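PDB 6QGI: VP5 from Halorubrum pleomorphic virus 2, which is the envelope protein of a haloarchaeal pleomorphic virus and probably drives fusion of the viral membrane with that of the host cell. Local coordinates for residues A[74-78]-A[468-473]; A[95-99]-A[245-249]. One frame throughout, in Å; residues are numbered along the deposited sequence.

Contact 1. Residues A[74-78]-A[468-473]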
loop_
_atom_site.group_PDB
_atom_site.type_symbol
_atom_site.label_atom_id
_atom_site.label_comp_id
_atom_site.label_asym_id
_atom_site.label_seq_id
_atom_site.Cartn_x
_atom_site.Cartn_y
_atom_site.Cartn_z
ATOM N N TYR A 74 -19.934 9.438 3.855
ATOM C CA TYR A 74 -21.101 10.195 3.415
ATOM C C TYR A 74 -22.158 9.313 2.732
ATOM O O TYR A 74 -23.334 9.487 3.020
ATOM C CB TYR A 74 -20.688 11.320 2.471
ATOM C CG TYR A 74 -20.489 12.669 3.127
ATOM C CD1 TYR A 74 -21.540 13.308 3.784
ATOM C CD2 TYR A 74 -19.283 13.353 3.010
ATOM C CE1 TYR A 74 -21.373 14.567 4.360
ATOM C CE2 TYR A 74 -19.107 14.614 3.574
ATOM C CZ TYR A 74 -20.154 15.215 4.252
ATOM O OH TYR A 74 -19.989 16.454 4.814
ATOM N N THR A 75 -21.749 8.366 1.857
ATOM C CA THR A 75 -22.663 7.450 1.159
ATOM C C THR A 75 -23.521 6.673 2.185
ATOM O O THR A 75 -24.743 6.698 2.072
ATOM C CB THR A 75 -21.880 6.514 0.210
ATOM O OG1 THR A 75 -21.207 7.296 -0.777
ATOM C CG2 THR A 75 -22.774 5.502 -0.491
ATOM N N ASP A 76 -22.886 6.051 3.202
ATOM C CA ASP A 76 -23.553 5.268 4.253
ATOM C C ASP A 76 -24.399 6.132 5.176
ATOM O O ASP A 76 -25.465 5.697 5.608
ATOM C CB ASP A 76 -22.521 4.501 5.097
ATOM C CG ASP A 76 -21.839 3.330 4.410
ATOM O OD1 ASP A 76 -22.307 2.918 3.322
ATOM O OD2 ASP A 76 -20.846 2.816 4.967
ATOM N N ALA A 77 -23.905 7.337 5.505
ATOM C CA ALA A 77 -24.575 8.300 6.374
ATOM C C ALA A 77 -25.832 8.849 5.711
ATOM O O ALA A 77 -26.883 8.884 6.355
ATOM C CB ALA A 77 -23.629 9.435 6.720
ATOM N N LYS A 78 -25.734 9.252 4.421
ATOM C CA LYS A 78 -26.859 9.787 3.650
ATOM C C LYS A 78 -27.933 8.721 3.426
ATOM O O LYS A 78 -29.106 9.034 3.619
ATOM C CB LYS A 78 -26.404 10.392 2.317
ATOM C CG LYS A 78 -25.723 11.746 2.489
ATOM C CD LYS A 78 -25.250 12.352 1.182
ATOM C CE LYS A 78 -24.395 13.559 1.457
ATOM N NZ LYS A 78 -23.925 14.173 0.201
ATOM N N HIS A 468 -19.039 13.574 -2.397
ATOM C CA HIS A 468 -20.080 14.052 -1.499
ATOM C C HIS A 468 -19.690 15.338 -0.797
ATOM O O HIS A 468 -18.517 15.582 -0.505
ATOM C CB HIS A 468 -20.407 12.996 -0.451
ATOM C CG HIS A 468 -21.211 11.848 -0.958
ATOM N ND1 HIS A 468 -22.588 11.860 -0.914
ATOM C CD2 HIS A 468 -20.801 10.649 -1.422
ATOM C CE1 HIS A 468 -22.973 10.686 -1.383
ATOM N NE2 HIS A 468 -21.932 9.929 -1.717
ATOM N N THR A 469 -20.707 16.145 -0.508
ATOM C CA THR A 469 -20.680 17.435 0.175
ATOM C C THR A 469 -21.923 17.475 1.051
ATOM O O THR A 469 -22.756 16.570 0.974
ATOM C CB THR A 469 -20.652 18.612 -0.850
ATOM O OG1 THR A 469 -21.936 18.776 -1.454
ATOM C CG2 THR A 469 -19.559 18.485 -1.909
ATOM N N ASP A 470 -22.072 18.518 1.868
ATOM C CA ASP A 470 -23.257 18.658 2.709
ATOM C C ASP A 470 -24.504 19.057 1.897
ATOM O O ASP A 470 -25.604 18.949 2.419
ATOM C CB ASP A 470 -23.015 19.663 3.855
ATOM C CG ASP A 470 -22.188 20.902 3.530
ATOM O OD1 ASP A 470 -22.106 21.271 2.337
ATOM O OD2 ASP A 470 -21.646 21.518 4.479
ATOM N N SER A 471 -24.359 19.553 0.666
ATOM C CA SER A 471 -25.537 19.951 -0.119
ATOM C C SER A 471 -25.843 19.015 -1.313
ATOM O O SER A 471 -26.883 19.195 -1.949
ATOM C CB SER A 471 -25.386 21.386 -0.611
ATOM O OG SER A 471 -24.237 21.537 -1.426
ATOM N N ASN A 472 -24.982 18.020 -1.611
ATOM C CA ASN A 472 -25.227 17.155 -2.770
ATOM C C ASN A 472 -25.901 15.805 -2.411
ATOM O O ASN A 472 -26.137 15.520 -1.235
ATOM C CB ASN A 472 -23.937 16.919 -3.568
ATOM C CG ASN A 472 -22.825 16.248 -2.838
ATOM O OD1 ASN A 472 -23.000 15.694 -1.766
ATOM N ND2 ASN A 472 -21.665 16.315 -3.425
ATOM N N TYR A 473 -26.218 14.991 -3.460
ATOM C CA TYR A 473 -26.893 13.677 -3.420
ATOM C C TYR A 473 -28.247 13.811 -2.714
ATOM O O TYR A 473 -28.572 13.087 -1.769
ATOM C CB TYR A 473 -25.985 12.601 -2.806
ATOM C CG TYR A 473 -24.867 12.201 -3.740
ATOM C CD1 TYR A 473 -25.044 11.183 -4.671
ATOM C CD2 TYR A 473 -23.648 12.872 -3.732
ATOM C CE1 TYR A 473 -24.032 10.836 -5.562
ATOM C CE2 TYR A 473 -22.608 12.498 -4.583
ATOM C CZ TYR A 473 -22.812 11.484 -5.505
ATOM O OH TYR A 473 -21.832 11.118 -6.383
#
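Tyr-74 lays its CB and the root of its ring against CB of His-468, the two CB atoms 3.4 Å apart, while its ring runs nearly parallel to the imidazole (planes at 17°) but slid so far along that the two barely overlap. Farther out, the carbonyl oxygen of Thr-469 sits over one face of the tyrosine ring. The imidazole itself is filled in on both faces: CE2 of Tyr-473 lies over its centre, 3.6 Å from the plane, and backbone N of Thr-75 lies across the opposite face near the rim. Its two nitrogens are used differently. NE2 gives a weak, bent hydrogen bond to Thr-75 OG1, a hydroxyl that is also bonded to the carbonyl of His-71 one turn earlier. ND1 of His-468 accepts from Lys-78 NZ at 2.9 Å, the ammonium lying in the ring plane. Lys-78 reaches this spot because its chain is fully extended beyond CG, and NZ then meets two carbonyls of the loop as well: Thr-469 O at 2.8 Å, in the carbonyl plane, and Asn-472 O at 3.0 Å, approached from above that plane. Asn-472 OD1, meanwhile, takes the backbone N-H of Thr-469 at 2.7 Å and holds the turn closed. Three acceptors thus satisfy a buried lysine, and an ammonium bonded to ND1 would be expected to favour a neutral imidazole with its proton on NE2.

Contact 2. Residues A[95-99]-A[245-249]; sequences LDAAT and GISTW
Leu-95 spreads its two methyls over Ser-247, one on the backbone and one on the side chain. CD1 of Leu-95 rests 3.6 Å from CA of Ser-247, whereas its CD2 lies 3.4 Å from Ser-247 OG, an apolar touch with no hydrogen bond in it. With CG of Leu-95 anti to its backbone N (chi1 -179°), the forked end swings across to the other helix although the first bond of the side chain does not aim there. Ile-246 works differently: the first bond of its side chain is directed toward helix 91-133, and it sends one branch to Ala-98 and the other to Leu-95 and Thr-99. CG1 of Ile-246 packs on CB of Ala-98 at 3.6 Å. CG2 of Ile-246 faces CD1 of Leu-95 at 4.0 Å and CG2 of Thr-99 at 4.2 Å, two neighbouring methyls from residues one helical turn apart. Thr-99 meets the other segment through this methyl, and its hydroxyl lies beside carbonyls of its own helix. No hydrogen bond joins the segments, whose short axes approach to 9.9 Å and run roughly antiparallel, with 148° between their directions. Lys-78 of helix 66-86 covers Ile-246 as well, placing the isoleucine where three helices meet. This is side-by-side packing of two long, roughly antiparallel helices, as in a helical bundle, with helix 66-86 as the third member at this point, within the N-terminal region of the envelope protein.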
loop_
_atom_site.group_PDB
_atom_site.type_symbol
_atom_site.label_atom_id
_atom_site.label_comp_id
_atom_site.label_asym_id
_atom_site.label_seq_id
_atom_site.Cartn_x
_atom_site.Cartn_y
_atom_site.Cartn_z
ATOM N N LEU A 95 -30.593 12.376 11.836
ATOM C CA LEU A 95 -29.196 12.731 12.067
ATOM C C LEU A 95 -28.478 11.654 12.894
ATOM O O LEU A 95 -27.347 11.313 12.556
ATOM C CB LEU A 95 -29.102 14.106 12.751
ATOM C CG LEU A 95 -27.716 14.684 13.074
ATOM C CD1 LEU A 95 -26.758 14.598 11.882
ATOM C CD2 LEU A 95 -27.846 16.122 13.456
ATOM N N ASP A 96 -29.131 11.103 13.944
ATOM C CA ASP A 96 -28.555 10.056 14.794
ATOM C C ASP A 96 -28.213 8.809 13.980
ATOM O O ASP A 96 -27.141 8.238 14.178
ATOM C CB ASP A 96 -29.497 9.691 15.956
ATOM C CG ASP A 96 -29.581 10.738 17.059
ATOM O OD1 ASP A 96 -28.526 11.324 17.412
ATOM O OD2 ASP A 96 -30.698 10.958 17.587
ATOM N N ALA A 97 -29.105 8.418 13.043
ATOM C CA ALA A 97 -28.929 7.268 12.155
ATOM C C ALA A 97 -27.773 7.505 11.198
ATOM O O ALA A 97 -27.012 6.581 10.911
ATOM C CB ALA A 97 -30.202 7.009 11.376
ATOM N N ALA A 98 -27.636 8.751 10.721
ATOM C CA ALA A 98 -26.565 9.162 9.824
ATOM C C ALA A 98 -25.214 9.144 10.545
ATOM O O ALA A 98 -24.278 8.543 10.023
ATOM C CB ALA A 98 -26.852 10.547 9.269
ATOM N N THR A 99 -25.128 9.756 11.753
ATOM C CA THR A 99 -23.896 9.842 12.558
ATOM C C THR A 99 -23.395 8.465 13.004
ATOM O O THR A 99 -22.182 8.244 13.011
ATOM C CB THR A 99 -24.076 10.752 13.783
ATOM O OG1 THR A 99 -25.165 10.279 14.572
ATOM C CG2 THR A 99 -24.275 12.212 13.411
ATOM N N GLY A 245 -20.720 18.067 8.630
ATOM C CA GLY A 245 -21.276 18.119 7.284
ATOM C C GLY A 245 -22.595 17.391 7.141
ATOM O O GLY A 245 -23.491 17.893 6.463
ATOM N N ILE A 246 -22.737 16.211 7.781
ATOM C CA ILE A 246 -23.980 15.441 7.722
ATOM C C ILE A 246 -25.052 16.155 8.569
ATOM O O ILE A 246 -26.215 16.144 8.173
ATOM C CB ILE A 246 -23.821 13.920 8.055
ATOM C CG1 ILE A 246 -24.977 13.080 7.460
ATOM C CG2 ILE A 246 -23.616 13.626 9.551
ATOM C CD1 ILE A 246 -24.957 12.893 5.966
ATOM N N SER A 247 -24.648 16.854 9.661
ATOM C CA SER A 247 -25.552 17.647 10.506
ATOM C C SER A 247 -26.118 18.825 9.709
ATOM O O SER A 247 -27.256 19.239 9.944
ATOM C CB SER A 247 -24.836 18.144 11.758
ATOM O OG SER A 247 -25.753 18.737 12.664
ATOM N N THR A 248 -25.314 19.349 8.759
ATOM C CA THR A 248 -25.685 20.433 7.850
ATOM C C THR A 248 -26.558 19.833 6.737
ATOM O O THR A 248 -27.597 20.403 6.416
ATOM C CB THR A 248 -24.421 21.151 7.326
ATOM O OG1 THR A 248 -23.670 21.642 8.437
ATOM C CG2 THR A 248 -24.743 22.305 6.377
ATOM N N TRP A 249 -26.152 18.668 6.182
ATOM C CA TRP A 249 -26.860 17.951 5.116
ATOM C C TRP A 249 -28.288 17.595 5.537
ATOM O O TRP A 249 -29.210 17.822 4.761
ATOM C CB TRP A 249 -26.091 16.688 4.676
ATOM C CG TRP A 249 -26.677 16.037 3.457
ATOM C CD1 TRP A 249 -26.401 16.340 2.158
ATOM C CD2 TRP A 249 -27.672 15.005 3.425
ATOM N NE1 TRP A 249 -27.174 15.577 1.319
ATOM C CE2 TRP A 249 -27.944 14.728 2.068
ATOM C CE3 TRP A 249 -28.362 14.281 4.416
ATOM C CZ2 TRP A 249 -28.873 13.760 1.672
ATOM C CZ3 TRP A 249 -29.280 13.322 4.022
ATOM C CH2 TRP A 249 -29.534 13.074 2.666
#

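From the N terminus the chain runs through helix 66-86, turns, and enters helix 91-133, so each contact takes its first segment from one of two successive helices. Contact 2 closes the shorter loop, ending where helix 225-253 returns after the strands between 155 and 221. Contact 1 closes a much longer one that encloses contact 2 entirely and takes in the later beta-rich part before the chain comes back just ahead of helix 476-496. Their centres lie about 9 Å apart, and Trp-249 bridges them through a probable hydrogen bond from NE1 to Asn-472 O. Together they tie three helices of the N-terminal region to the late loop.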